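Local atomic coordinates of virulent strain associated lipoprotein (Borreliella spielmanii A14S, PDB entry 6FZZ), a protein that is an outer surface lipoprotein of the PFam54 family that probably takes part in colonisation of the mammalian host, as its glutathione-binding relative BBE31 does. Residues I100-V105 and L185-I190; K93-I98 and E106-T111; L167-D172 and N181-H186; K155-K160 and K195-E200. All coordinates share one frame; numbering follows the deposited sequence.

Interaction 1 (I100-V105 and L185-I190); sequences ILANEV and LHVKEI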
# COMPACT_ATOMS: atom_id res chain seq x y z
N ILE A 100 3.37 -9.95 -13.86
CA ILE A 100 3.84 -11.27 -14.27
C ILE A 100 4.51 -11.26 -15.64
O ILE A 100 5.62 -11.79 -15.79
CB ILE A 100 2.68 -12.29 -14.24
CG1 ILE A 100 2.25 -12.56 -12.80
CG2 ILE A 100 3.04 -13.58 -14.99
CD1 ILE A 100 0.91 -13.29 -12.70
N LEU A 101 3.87 -10.64 -16.60
CA LEU A 101 4.49 -10.47 -17.93
C LEU A 101 5.82 -9.74 -17.91
O LEU A 101 6.73 -10.11 -18.63
CB LEU A 101 3.55 -9.77 -18.86
CG LEU A 101 2.46 -10.69 -19.34
CD1 LEU A 101 1.41 -9.83 -20.07
CD2 LEU A 101 3.03 -11.80 -20.24
N ALA A 102 5.94 -8.70 -17.09
CA ALA A 102 7.23 -8.01 -16.86
C ALA A 102 8.21 -8.84 -16.06
O ALA A 102 9.39 -8.45 -15.95
CB ALA A 102 6.99 -6.67 -16.13
N ASN A 103 7.72 -9.90 -15.43
CA ASN A 103 8.50 -10.74 -14.46
C ASN A 103 9.12 -9.95 -13.27
O ASN A 103 10.33 -10.04 -12.96
CB ASN A 103 9.53 -11.56 -15.19
CG ASN A 103 10.12 -12.65 -14.33
OD1 ASN A 103 9.40 -13.37 -13.62
ND2 ASN A 103 11.41 -12.79 -14.40
N GLU A 104 8.28 -9.15 -12.61
CA GLU A 104 8.78 -8.31 -11.51
C GLU A 104 7.81 -8.44 -10.35
O GLU A 104 7.62 -7.45 -9.63
CB GLU A 104 8.89 -6.83 -11.94
CG GLU A 104 10.00 -6.49 -12.94
CD GLU A 104 11.39 -6.81 -12.37
OE1 GLU A 104 11.55 -6.90 -11.12
OE2 GLU A 104 12.30 -7.10 -13.18
N VAL A 105 7.25 -9.64 -10.14
CA VAL A 105 6.27 -9.83 -9.07
C VAL A 105 6.87 -9.45 -7.72
O VAL A 105 6.29 -8.67 -6.95
CB VAL A 105 5.68 -11.23 -9.07
CG1 VAL A 105 4.80 -11.43 -7.81
CG2 VAL A 105 4.82 -11.45 -10.32
N LEU A 185 11.66 -2.59 -18.94
CA LEU A 185 12.34 -1.33 -18.58
C LEU A 185 11.44 -0.35 -17.81
O LEU A 185 11.85 0.24 -16.81
CB LEU A 185 12.86 -0.60 -19.82
CG LEU A 185 14.15 -1.17 -20.38
CD1 LEU A 185 14.38 -0.75 -21.84
CD2 LEU A 185 15.30 -0.69 -19.48
N HIS A 186 10.22 -0.15 -18.31
CA HIS A 186 9.26 0.73 -17.66
C HIS A 186 8.88 0.20 -16.26
O HIS A 186 8.82 0.96 -15.29
CB HIS A 186 8.03 0.84 -18.58
CG HIS A 186 6.94 1.70 -18.03
ND1 HIS A 186 7.07 3.07 -17.89
CD2 HIS A 186 5.69 1.41 -17.63
CE1 HIS A 186 5.94 3.58 -17.43
NE2 HIS A 186 5.09 2.58 -17.25
N VAL A 187 8.59 -1.08 -16.14
CA VAL A 187 8.26 -1.64 -14.82
C VAL A 187 9.44 -1.50 -13.81
O VAL A 187 9.20 -1.27 -12.59
CB VAL A 187 7.70 -3.05 -14.95
CG1 VAL A 187 7.52 -3.74 -13.59
CG2 VAL A 187 6.31 -2.95 -15.59
N LYS A 188 10.68 -1.59 -14.31
CA LYS A 188 11.87 -1.32 -13.47
C LYS A 188 11.92 0.05 -12.89
O LYS A 188 12.33 0.19 -11.72
CB LYS A 188 13.16 -1.46 -14.27
CG LYS A 188 13.53 -2.87 -14.47
CD LYS A 188 14.02 -3.48 -13.20
CE LYS A 188 14.94 -4.66 -13.50
NZ LYS A 188 14.70 -5.74 -12.53
N GLU A 189 11.60 1.05 -13.72
CA GLU A 189 11.49 2.45 -13.29
C GLU A 189 10.40 2.62 -12.23
O GLU A 189 10.54 3.46 -11.34
CB GLU A 189 11.10 3.40 -14.43
CG GLU A 189 12.18 3.97 -15.33
CD GLU A 189 13.45 4.36 -14.59
OE1 GLU A 189 13.37 5.03 -13.53
OE2 GLU A 189 14.52 3.97 -15.09
N ILE A 190 9.28 1.91 -12.38
CA ILE A 190 8.24 1.93 -11.33
C ILE A 190 8.79 1.35 -10.03
O ILE A 190 8.56 1.95 -8.93
CB ILE A 190 6.96 1.25 -11.81
CG1 ILE A 190 6.38 2.06 -12.96
CG2 ILE A 190 5.93 1.15 -10.71
CD1 ILE A 190 5.18 1.42 -13.64
O HOH W 1 14.02 -4.75 -10.12

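Interaction 2 (K93-I98 and E106-T111); sequences KRFSEI and EDIFNT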
# COMPACT_ATOMS: atom_id res chain seq x y z
N LYS A 93 -6.92 -8.07 -11.74
CA LYS A 93 -6.42 -9.23 -12.47
C LYS A 93 -5.47 -8.72 -13.56
O LYS A 93 -4.44 -9.29 -13.82
CB LYS A 93 -7.61 -10.03 -13.11
CG LYS A 93 -7.12 -11.07 -14.13
CD LYS A 93 -8.18 -11.50 -15.15
CE LYS A 93 -9.53 -11.77 -14.52
NZ LYS A 93 -10.40 -12.56 -15.45
N ARG A 94 -5.82 -7.64 -14.22
CA ARG A 94 -4.98 -7.10 -15.27
C ARG A 94 -3.66 -6.58 -14.71
O ARG A 94 -2.64 -6.79 -15.31
CB ARG A 94 -5.73 -5.99 -16.00
CG ARG A 94 -4.94 -5.20 -17.02
CD ARG A 94 -4.09 -5.98 -18.00
NE ARG A 94 -4.83 -6.96 -18.79
CZ ARG A 94 -4.28 -7.70 -19.76
NH1 ARG A 94 -2.99 -7.57 -20.06
NH2 ARG A 94 -5.02 -8.57 -20.43
N PHE A 95 -3.70 -5.88 -13.57
CA PHE A 95 -2.46 -5.47 -12.94
C PHE A 95 -1.53 -6.66 -12.71
O PHE A 95 -0.33 -6.62 -13.00
CB PHE A 95 -2.75 -4.78 -11.60
CG PHE A 95 -1.51 -4.22 -10.93
CD1 PHE A 95 -0.90 -3.06 -11.40
CD2 PHE A 95 -0.96 -4.86 -9.82
CE1 PHE A 95 0.25 -2.58 -10.77
CE2 PHE A 95 0.16 -4.36 -9.19
CZ PHE A 95 0.74 -3.22 -9.64
N SER A 96 -2.09 -7.72 -12.15
CA SER A 96 -1.29 -8.91 -11.87
C SER A 96 -0.67 -9.48 -13.15
O SER A 96 0.52 -9.85 -13.18
CB SER A 96 -2.18 -9.93 -11.13
OG SER A 96 -1.59 -11.18 -11.00
N GLU A 97 -1.51 -9.64 -14.18
CA GLU A 97 -1.07 -10.06 -15.50
C GLU A 97 0.10 -9.24 -16.03
O GLU A 97 1.13 -9.84 -16.47
CB GLU A 97 -2.26 -10.02 -16.51
CG GLU A 97 -3.32 -11.04 -16.12
CD GLU A 97 -4.57 -10.96 -17.01
OE1 GLU A 97 -4.73 -9.95 -17.74
OE2 GLU A 97 -5.41 -11.89 -16.95
N ILE A 98 0.02 -7.91 -15.91
CA ILE A 98 1.06 -7.02 -16.44
C ILE A 98 2.38 -7.21 -15.68
O ILE A 98 3.42 -7.31 -16.28
CB ILE A 98 0.69 -5.53 -16.35
CG1 ILE A 98 -0.43 -5.20 -17.32
CG2 ILE A 98 1.85 -4.63 -16.69
CD1 ILE A 98 -1.13 -3.94 -16.89
N GLU A 106 8.04 -9.99 -7.44
CA GLU A 106 8.68 -9.76 -6.14
C GLU A 106 8.97 -8.34 -5.81
O GLU A 106 8.61 -7.86 -4.72
CB GLU A 106 9.97 -10.58 -6.01
CG GLU A 106 9.67 -12.06 -5.87
CD GLU A 106 10.95 -12.89 -5.69
OE1 GLU A 106 12.08 -12.31 -5.63
OE2 GLU A 106 10.82 -14.13 -5.56
N ASP A 107 9.59 -7.61 -6.73
CA ASP A 107 10.07 -6.27 -6.43
C ASP A 107 8.87 -5.30 -6.39
O ASP A 107 8.88 -4.37 -5.62
CB ASP A 107 11.10 -5.78 -7.47
CG ASP A 107 12.52 -6.33 -7.19
OD1 ASP A 107 12.64 -7.22 -6.35
OD2 ASP A 107 13.51 -5.91 -7.80
N ILE A 108 7.90 -5.47 -7.29
CA ILE A 108 6.70 -4.61 -7.27
C ILE A 108 5.86 -4.89 -6.00
O ILE A 108 5.43 -3.92 -5.30
CB ILE A 108 5.81 -4.87 -8.53
CG1 ILE A 108 6.45 -4.30 -9.76
CG2 ILE A 108 4.39 -4.32 -8.36
CD1 ILE A 108 6.38 -2.76 -9.88
N PHE A 109 5.55 -6.17 -5.75
CA PHE A 109 4.61 -6.50 -4.68
C PHE A 109 5.27 -6.32 -3.31
O PHE A 109 4.69 -5.68 -2.42
CB PHE A 109 3.96 -7.89 -4.84
CG PHE A 109 2.82 -7.90 -5.83
CD1 PHE A 109 3.06 -8.02 -7.21
CD2 PHE A 109 1.51 -7.78 -5.39
CE1 PHE A 109 2.01 -8.01 -8.11
CE2 PHE A 109 0.46 -7.79 -6.30
CZ PHE A 109 0.72 -7.87 -7.64
N ASN A 110 6.48 -6.80 -3.14
CA ASN A 110 7.08 -6.68 -1.80
C ASN A 110 7.29 -5.21 -1.38
O ASN A 110 7.15 -4.83 -0.19
CB ASN A 110 8.42 -7.46 -1.70
CG ASN A 110 8.23 -8.97 -1.70
OD1 ASN A 110 7.16 -9.54 -1.41
ND2 ASN A 110 9.35 -9.67 -1.96
N THR A 111 7.67 -4.40 -2.36
CA THR A 111 7.96 -3.01 -2.11
C THR A 111 6.66 -2.27 -1.74
O THR A 111 6.66 -1.53 -0.75
CB THR A 111 8.73 -2.31 -3.28
OG1 THR A 111 9.92 -3.01 -3.56
CG2 THR A 111 9.16 -0.92 -2.88

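Interaction 3 (L167-D172 and N181-H186); sequences LDYQDD and NKLKLH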
# COMPACT_ATOMS: atom_id res chain seq x y z
N LEU A 167 -3.42 2.17 -17.65
CA LEU A 167 -3.84 2.96 -18.84
C LEU A 167 -2.77 2.93 -19.92
O LEU A 167 -3.10 2.76 -21.10
CB LEU A 167 -4.12 4.41 -18.45
CG LEU A 167 -5.19 4.65 -17.35
CD1 LEU A 167 -5.53 6.14 -17.20
CD2 LEU A 167 -6.47 3.88 -17.60
N ASP A 168 -1.50 3.10 -19.52
CA ASP A 168 -0.38 3.08 -20.46
C ASP A 168 -0.26 1.80 -21.19
O ASP A 168 0.15 1.77 -22.38
CB ASP A 168 0.94 3.36 -19.76
CG ASP A 168 1.05 4.82 -19.34
OD1 ASP A 168 0.24 5.59 -19.85
OD2 ASP A 168 1.88 5.20 -18.51
N TYR A 169 -0.50 0.71 -20.46
CA TYR A 169 -0.52 -0.61 -21.08
C TYR A 169 -1.65 -0.85 -22.13
O TYR A 169 -1.40 -1.31 -23.26
CB TYR A 169 -0.59 -1.67 -20.00
CG TYR A 169 -0.35 -3.03 -20.56
CD1 TYR A 169 0.92 -3.48 -20.77
CD2 TYR A 169 -1.42 -3.87 -20.86
CE1 TYR A 169 1.13 -4.74 -21.31
CE2 TYR A 169 -1.22 -5.11 -21.43
CZ TYR A 169 0.07 -5.53 -21.65
OH TYR A 169 0.29 -6.79 -22.17
N GLN A 170 -2.87 -0.66 -21.68
CA GLN A 170 -4.03 -0.65 -22.57
C GLN A 170 -3.79 0.21 -23.85
O GLN A 170 -4.04 -0.25 -24.92
CB GLN A 170 -5.26 -0.20 -21.77
CG GLN A 170 -6.41 0.34 -22.58
CD GLN A 170 -7.03 1.59 -21.97
OE1 GLN A 170 -6.37 2.62 -21.83
NE2 GLN A 170 -8.32 1.52 -21.65
N ASP A 171 -3.27 1.42 -23.71
CA ASP A 171 -2.92 2.26 -24.86
C ASP A 171 -1.63 1.94 -25.60
O ASP A 171 -1.34 2.59 -26.60
CB ASP A 171 -2.76 3.71 -24.42
CG ASP A 171 -4.07 4.32 -24.00
OD1 ASP A 171 -5.09 3.66 -24.19
OD2 ASP A 171 -4.05 5.45 -23.45
N ASP A 172 -0.83 1.00 -25.11
CA ASP A 172 0.47 0.72 -25.68
C ASP A 172 1.38 1.95 -25.71
O ASP A 172 2.18 2.11 -26.64
CB ASP A 172 0.30 0.08 -27.09
CG ASP A 172 1.55 -0.66 -27.59
OD1 ASP A 172 2.39 -1.22 -26.83
OD2 ASP A 172 1.66 -0.70 -28.82
N ASN A 181 10.21 -5.96 -23.72
CA ASN A 181 11.47 -5.36 -23.28
C ASN A 181 11.25 -3.96 -22.79
O ASN A 181 11.81 -3.59 -21.80
CB ASN A 181 12.50 -5.33 -24.40
CG ASN A 181 12.78 -6.71 -24.98
OD1 ASN A 181 12.58 -6.96 -26.18
ND2 ASN A 181 13.24 -7.62 -24.13
N LYS A 182 10.42 -3.21 -23.52
CA LYS A 182 9.96 -1.90 -23.11
C LYS A 182 9.10 -1.96 -21.83
O LYS A 182 9.25 -1.10 -20.97
CB LYS A 182 9.14 -1.23 -24.23
CG LYS A 182 9.91 -0.99 -25.53
CD LYS A 182 10.31 0.47 -25.69
CE LYS A 182 9.90 1.04 -27.05
NZ LYS A 182 10.56 0.40 -28.23
N LEU A 183 8.16 -2.91 -21.74
CA LEU A 183 7.44 -3.11 -20.47
C LEU A 183 8.41 -3.30 -19.30
O LEU A 183 8.24 -2.71 -18.24
CB LEU A 183 6.52 -4.32 -20.54
CG LEU A 183 5.63 -4.55 -19.30
CD1 LEU A 183 4.69 -3.40 -19.08
CD2 LEU A 183 4.89 -5.85 -19.49
N LYS A 184 9.32 -4.24 -19.47
CA LYS A 184 10.30 -4.54 -18.47
C LYS A 184 11.09 -3.34 -18.00
O LYS A 184 11.23 -3.09 -16.78
CB LYS A 184 11.27 -5.58 -19.03
CG LYS A 184 12.43 -5.93 -18.10
CD LYS A 184 11.94 -6.67 -16.88
CE LYS A 184 12.72 -7.95 -16.63
NZ LYS A 184 12.12 -8.67 -15.44
N LEU A 185 11.66 -2.59 -18.94
CA LEU A 185 12.34 -1.33 -18.58
C LEU A 185 11.44 -0.35 -17.81
O LEU A 185 11.85 0.24 -16.81
CB LEU A 185 12.86 -0.60 -19.82
CG LEU A 185 14.15 -1.17 -20.38
CD1 LEU A 185 14.38 -0.75 -21.84
CD2 LEU A 185 15.30 -0.69 -19.48
N HIS A 186 10.22 -0.15 -18.31
CA HIS A 186 9.26 0.73 -17.66
C HIS A 186 8.88 0.20 -16.26
O HIS A 186 8.82 0.96 -15.29
CB HIS A 186 8.03 0.84 -18.58
CG HIS A 186 6.94 1.70 -18.03
ND1 HIS A 186 7.07 3.07 -17.89
CD2 HIS A 186 5.69 1.41 -17.63
CE1 HIS A 186 5.94 3.58 -17.43
NE2 HIS A 186 5.09 2.58 -17.25
O HOH W 2 2.86 3.75 -16.60

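Interaction 4 (K155-K160 and K195-E200); sequences KEIISK and KEKQEE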
# COMPACT_ATOMS: atom_id res chain seq x y z
N LYS A 155 1.34 6.70 -0.24
CA LYS A 155 0.48 5.65 -0.73
C LYS A 155 -0.28 6.08 -1.94
O LYS A 155 -0.41 5.32 -2.90
CB LYS A 155 -0.46 5.20 0.39
CG LYS A 155 -1.73 4.55 -0.12
CD LYS A 155 -2.58 3.96 0.98
CE LYS A 155 -3.72 3.19 0.28
NZ LYS A 155 -4.41 2.34 1.23
N GLU A 156 -0.83 7.30 -1.87
CA GLU A 156 -1.61 7.88 -2.98
C GLU A 156 -0.79 8.05 -4.30
O GLU A 156 -1.30 7.80 -5.39
CB GLU A 156 -2.16 9.23 -2.55
CG GLU A 156 -2.74 10.02 -3.70
CD GLU A 156 -3.69 11.07 -3.23
OE1 GLU A 156 -3.36 11.77 -2.23
OE2 GLU A 156 -4.77 11.20 -3.88
N ILE A 157 0.49 8.40 -4.18
CA ILE A 157 1.41 8.45 -5.32
C ILE A 157 1.60 7.07 -5.99
O ILE A 157 1.49 6.94 -7.22
CB ILE A 157 2.79 9.00 -4.89
CG1 ILE A 157 2.66 10.42 -4.38
CG2 ILE A 157 3.80 8.98 -6.04
CD1 ILE A 157 1.75 11.30 -5.22
N ILE A 158 1.84 6.04 -5.17
CA ILE A 158 1.95 4.68 -5.68
C ILE A 158 0.66 4.17 -6.32
O ILE A 158 0.71 3.62 -7.41
CB ILE A 158 2.53 3.72 -4.62
CG1 ILE A 158 3.99 4.06 -4.42
CG2 ILE A 158 2.42 2.24 -5.04
CD1 ILE A 158 4.68 4.66 -5.64
N SER A 159 -0.47 4.39 -5.65
CA SER A 159 -1.75 4.03 -6.19
C SER A 159 -1.95 4.68 -7.54
O SER A 159 -2.42 4.01 -8.49
CB SER A 159 -2.95 4.39 -5.21
OG SER A 159 -4.14 4.35 -5.95
N LYS A 160 -1.65 5.98 -7.67
CA LYS A 160 -1.78 6.60 -8.99
C LYS A 160 -0.81 6.04 -10.02
O LYS A 160 -1.11 5.97 -11.23
CB LYS A 160 -1.65 8.11 -8.92
CG LYS A 160 -2.77 8.76 -8.12
CD LYS A 160 -2.77 10.27 -8.34
CE LYS A 160 -3.78 10.96 -7.44
NZ LYS A 160 -3.24 12.28 -7.03
N LYS A 195 10.21 2.09 -4.53
CA LYS A 195 11.19 1.81 -3.52
C LYS A 195 11.56 3.13 -2.79
O LYS A 195 11.71 3.12 -1.58
CB LYS A 195 12.43 1.18 -4.14
CG LYS A 195 13.48 0.75 -3.14
CD LYS A 195 13.01 -0.48 -2.38
CE LYS A 195 14.01 -0.97 -1.37
NZ LYS A 195 13.91 -0.30 -0.05
N GLU A 196 11.59 4.23 -3.52
CA GLU A 196 11.84 5.51 -2.89
C GLU A 196 10.72 5.91 -1.95
O GLU A 196 10.98 6.42 -0.87
CB GLU A 196 12.06 6.62 -3.91
CG GLU A 196 13.38 6.42 -4.65
CD GLU A 196 13.82 7.61 -5.46
OE1 GLU A 196 12.99 8.53 -5.73
OE2 GLU A 196 15.02 7.64 -5.79
N LYS A 197 9.48 5.72 -2.40
CA LYS A 197 8.32 6.09 -1.60
C LYS A 197 8.24 5.15 -0.41
O LYS A 197 7.83 5.55 0.66
CB LYS A 197 7.06 6.01 -2.45
CG LYS A 197 6.95 7.08 -3.53
CD LYS A 197 6.72 8.45 -2.93
CE LYS A 197 7.31 9.55 -3.80
NZ LYS A 197 7.48 10.75 -2.94
N GLN A 198 8.67 3.91 -0.59
CA GLN A 198 8.65 2.95 0.49
C GLN A 198 9.64 3.35 1.58
O GLN A 198 9.33 3.30 2.78
CB GLN A 198 9.01 1.55 0.02
CG GLN A 198 9.16 0.57 1.18
CD GLN A 198 10.61 0.27 1.52
OE1 GLN A 198 11.41 0.05 0.62
NE2 GLN A 198 10.95 0.31 2.80
N GLU A 199 10.86 3.70 1.17
CA GLU A 199 11.83 4.25 2.11
C GLU A 199 11.37 5.52 2.85
O GLU A 199 11.64 5.69 4.05
CB GLU A 199 13.16 4.48 1.41
CG GLU A 199 13.82 3.15 1.08
CD GLU A 199 15.11 3.27 0.26
OE1 GLU A 199 15.62 4.36 0.10
OE2 GLU A 199 15.59 2.24 -0.20
N GLU A 200 10.76 6.40 2.10
CA GLU A 200 10.12 7.58 2.66
C GLU A 200 9.05 7.23 3.73
O GLU A 200 9.04 7.81 4.81
CB GLU A 200 9.57 8.38 1.51
CG GLU A 200 8.96 9.70 1.90
CD GLU A 200 8.53 10.52 0.68
OE1 GLU A 200 9.06 10.29 -0.46
OE2 GLU A 200 7.69 11.41 0.92

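Interaction 1 (I100-V105 and L185-I190)
Val187 overlaps Ala102, at the end of helix 89-102, and Glu104, just beyond it, one with each methyl group. Its CG2 lies on the methyl of Ala102, 3.8 Å from CB, where the backbones come nearest. CG1 meets the aliphatic part of Glu104 and sits 3.8 Å from its CG. The valine and the glutamate slide past each other in opposite directions, and the glutamate chain then bends at chi2 (-61°) and carries its carboxylate on toward Lys188. There the two long side chains cross at about a right angle. Lys188 NZ donates to Glu104 OE2 over 2.8 Å in a salt bridge, meeting the oxygen from above the carboxylate plane, 47° out of it. A water accepts from Lys188 NZ at 2.7 Å and gives a weak bond back to Glu104 OE1. Lys184 also reaches Glu104 OE2, so two ammonium groups share one oxygen of a buried acid and would be expected to keep it ionised. Asn103, with positive phi, closes the helix, and Glu104 is the N-cap of the next. This is a Schellman motif followed directly by an N-cap, a tight corner packed against helix 180-209 in this all-helical PFam54 protein.

Interaction 2 (K93-I98 and E106-T111)
Phe95 reaches from helix 89-102 to two neighbouring residues of helix 105-126, Ile108 and Phe109. With CG anti to the backbone N (chi1 -175°), its CB does not head straight across, but the ring is carried out until its far end arrives at the other helix. CD2 is the first ring atom to meet anything there, 4.1 Å from Phe109 CZ. One bond further on, CE2 comes within 3.9 Å of that same Phe109 CZ, which sits at the edge of the Phe95 ring, near its plane. CZ, the tip, rests 4.0 Å from Ile108 CG2. The two rings meet obliquely, their planes at 62°. Their centroids are 5.9 Å apart. The contact fills the inside of the corner between two consecutive helices: helix 89-102 stops, the chain turns sharply at Asn103 and Glu104, and helix 105-126 departs at once. All three touching residues are buried, and what passes between these two segments is apolar packing. Further rings and aliphatic groups enclose them. Phe162 of helix 138-170 meets the Phe95 ring, Val191 of helix 180-209 lies on Ile108, and Tyr76 and Thr80 of helix 71-83 lie on Phe109. On the same helix as Phe95, Ser96 OG is hydrogen-bonded to the backbone N of Ala52, tying a loop to helix 89-102.

Interaction 3 (L167-D172 and N181-H186)
Chi1 is close to 180° for both Tyr169 (-169°) and Leu183 (-175°), which puts each CG anti to its own backbone N and brings the two side chains together between their helices. The leucine starts out facing its partner, while the tyrosine leaves its backbone to the side and closes in only with its ring. They meet at a single place, where Leu183 CD1 lies 4.1 Å from Tyr169 CD1, obliquely to the ring. The nearest pair of CA atoms belongs to the same two residues, 8.4 Å apart. Beside this, at Asp168, the residue before the tyrosine, and His186, a turn on from the leucine, the contact is polar and water-mediated. Asp168 and His186 face each other with OD2 and NE2 4.3 Å apart, too far for direct contact, and a water fills the interval. It donates to Asp168 OD2 over 2.6 Å and lies in the plane of the imidazole, at its edge, 2.6 Å from His186 NE2. The other oxygen, Asp168 OD1, is bonded to the side-chain amides of Gln164 and Asn173, which should limit the rotation of the carboxylate that receives the water. Beyond this point helix 138-170 ends, and Asp172, with positive phi, forms the Schellman motif that turns the chain. The contact thus sits at the closed end of an antiparallel pair, helices 138-170 and 180-209, with helix 89-102 packed alongside: its Ile98 lies against both Tyr169 and Leu183, and its Arg94 and Leu101 also touch the tyrosine.

Interaction 4 (K155-K160 and K195-E200)
The two helical segments run in opposite directions and come nearest at Ile158 and Lys197, whose CA atoms are 7.7 Å apart. Lys197 is the one residue of 195-200 that touches the facing segment, and it does so with its methylene groups. Its CB and CG lie along Ile158, CG coming to 3.9 Å from Ile158 CD1, and the two side chains pass at a slant. The lysine chain bends at chi2 (-70°) and so runs on beside Ile157, whose CG2 is 4.2 Å from Lys197 CE. The aliphatic stem therefore serves as an apolar side chain while its charged end stays outside the contact. That end is taken care of on its own helix: Lys197 NZ donates to Glu200 OE1 over 3.0 Å, arriving on the syn side, 28° out of the carboxylate plane. Lys195, whose CB points away from the contact, is likewise held on its own helix: its NZ gives one bond to Gln198 OE1, 2.6 Å, and another to Glu199 OE2. Burial deepens from Ile157, which is exposed, to Ile158, whose side chain also touches Leu115 of helix 105-126 and Ile83 of helix 71-83. The pair thus lies midway along antiparallel helices 138-170 and 180-209, with helices 71-83 and 105-126 closing the inner side and Gln198 touching Thr111 and Thr114 of the latter.

Overall arrangement
Interactions 3 and 4 join the same two helices, 138-170 and 180-209, near their turn and farther along, centres about 20 Å apart; both are partly buried, and each pairs an apolar touch with polar groups toward the outside. Interactions 1 and 2 are the buried ones and share helix 89-102. Interaction 2 is wholly apolar, whereas interaction 1 adds a salt bridge at its margin, between buried Glu104 and exposed Lys188. Ile108 links these two by packing on Val187 and Ile190. Lys184 ties interaction 3 to interaction 1 through Glu104, and Thr111 of interaction 2 packs on Lys195 of interaction 4. Helix 180-209 serves three of the four contacts in this C-terminal, Bbcrasp-1-type part of the lipoprotein.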